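PDB 4J8L: uncharacterized protein YhfS from Escherichia coli, which carries covalently attached pyridoxal phosphate and is of unknown function, though it may act as a cysteine synthase. Local coordinates for residues Thr169-Ala174 against Ala179-Glu184. Numbering follows the deposited sequence.
Sequences TDDNYA and ARIGCE
The carboxylate of D171 reaches across to the backbone of G182: its OD1 accepts the N-H of G182 at 3.0 Å, on the syn side but well tilted from the carboxylate plane, with an N-H...O angle of 155°. D171 OD2 accepts the hydroxyl of T169 (OG1) at 2.7 Å, also on its syn side. That hydroxyl sits between the backbone N and carbonyl carbon of T169 (chi1 53°), which turns OG1 to both OD2 of D171 and the CA of G182, 3.2 Å away; glycine allows so close an approach. Beside this hydrogen-bonded cluster, I181 crosses D171 at about a right angle, its CB 3.6 Å from D171 OD1. This half is buried and tight, with S190 OG hydrogen-bonded to T169 OG1 and D171 OD2, and H142 ND1 to D171 OD1. On the A179 and R180 side the contact opens to solvent: both are exposed and neither touches 169-174. Replacing D171 with an alanine would probably leave the G182 N-H without its acceptor here and cost T169 OG1 and H142 ND1 a partner each. The contact thus pins the loop after strand 167-170 to that strand's end, where D170 OD2 lies near the pyridine N1 of the cofactor-bearing residue 196, consistent with fold type I enzymes. Gripped by four hydrogen bonds, the D171 carboxylate is likely to be ionised.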
# COMPACT_ATOMS: atom_id res chain seq x y z
N THR A 169 -1.23 11.05 1.58
CA THR A 169 -1.03 9.74 2.17
C THR A 169 -0.43 8.75 1.19
O THR A 169 -0.76 8.73 0.00
CB THR A 169 -2.32 9.15 2.76
OG1 THR A 169 -3.35 9.16 1.77
CG2 THR A 169 -2.77 9.96 3.98
N ASP A 170 0.48 7.93 1.72
CA ASP A 170 1.06 6.80 1.03
C ASP A 170 0.24 5.60 1.48
O ASP A 170 0.41 5.11 2.59
CB ASP A 170 2.53 6.67 1.49
CG ASP A 170 3.23 5.42 0.96
OD1 ASP A 170 2.57 4.51 0.41
OD2 ASP A 170 4.46 5.33 1.14
N ASP A 171 -0.65 5.13 0.62
CA ASP A 171 -1.64 4.12 1.00
C ASP A 171 -1.27 2.72 0.51
O ASP A 171 -2.11 1.81 0.57
CB ASP A 171 -3.03 4.49 0.46
CG ASP A 171 -3.59 5.74 1.13
OD1 ASP A 171 -4.07 5.64 2.27
OD2 ASP A 171 -3.56 6.83 0.50
N ASN A 172 -0.05 2.55 0.01
CA ASN A 172 0.37 1.24 -0.49
C ASN A 172 0.18 0.12 0.52
O ASN A 172 0.53 0.27 1.69
CB ASN A 172 1.81 1.27 -0.97
CG ASN A 172 1.96 2.07 -2.24
OD1 ASN A 172 1.56 1.62 -3.31
ND2 ASN A 172 2.50 3.29 -2.12
N TYR A 173 -0.39 -0.98 0.03
CA TYR A 173 -0.66 -2.19 0.81
C TYR A 173 -1.85 -2.03 1.77
O TYR A 173 -2.17 -2.93 2.53
CB TYR A 173 0.56 -2.65 1.60
CG TYR A 173 1.71 -3.22 0.80
CD1 TYR A 173 1.51 -4.10 -0.26
CD2 TYR A 173 3.03 -2.92 1.15
CE1 TYR A 173 2.58 -4.64 -0.96
CE2 TYR A 173 4.09 -3.44 0.46
CZ TYR A 173 3.87 -4.31 -0.59
OH TYR A 173 4.96 -4.84 -1.26
N ALA A 174 -2.49 -0.87 1.73
CA ALA A 174 -3.70 -0.67 2.53
C ALA A 174 -4.97 -0.58 1.67
O ALA A 174 -6.07 -0.82 2.16
CB ALA A 174 -3.57 0.59 3.40
N ALA A 179 -11.11 0.07 5.72
CA ALA A 179 -12.36 0.78 5.44
C ALA A 179 -12.15 2.09 4.67
O ALA A 179 -12.92 2.41 3.75
CB ALA A 179 -13.12 1.05 6.73
N ARG A 180 -11.13 2.86 5.05
CA ARG A 180 -10.91 4.18 4.45
C ARG A 180 -9.44 4.44 4.15
O ARG A 180 -8.60 4.36 5.04
CB ARG A 180 -11.43 5.28 5.38
CG ARG A 180 -12.95 5.26 5.58
CD ARG A 180 -13.44 6.56 6.24
NE ARG A 180 -12.94 6.73 7.60
CZ ARG A 180 -13.02 7.85 8.31
NH1 ARG A 180 -13.58 8.93 7.78
NH2 ARG A 180 -12.54 7.90 9.54
N ILE A 181 -9.12 4.76 2.89
CA ILE A 181 -7.79 5.24 2.56
C ILE A 181 -7.70 6.74 2.83
O ILE A 181 -8.70 7.36 3.17
CB ILE A 181 -7.36 4.89 1.11
CG1 ILE A 181 -8.25 5.57 0.08
CG2 ILE A 181 -7.44 3.38 0.89
CD1 ILE A 181 -7.70 5.44 -1.35
N GLY A 182 -6.51 7.31 2.68
CA GLY A 182 -6.26 8.69 3.10
C GLY A 182 -7.27 9.71 2.60
O GLY A 182 -7.81 10.49 3.39
N CYS A 183 -7.55 9.71 1.30
CA CYS A 183 -8.47 10.70 0.73
C CYS A 183 -9.91 10.51 1.21
O CYS A 183 -10.75 11.38 0.99
CB CYS A 183 -8.43 10.70 -0.80
SG CYS A 183 -8.98 9.17 -1.57
N GLU A 184 -10.19 9.38 1.86
CA GLU A 184 -11.52 9.12 2.38
C GLU A 184 -11.64 9.52 3.85
O GLU A 184 -12.73 9.49 4.42
CB GLU A 184 -11.89 7.64 2.23
CG GLU A 184 -11.86 7.16 0.79
CD GLU A 184 -12.21 5.69 0.66
OE1 GLU A 184 -11.46 4.84 1.21
OE2 GLU A 184 -13.24 5.38 0.02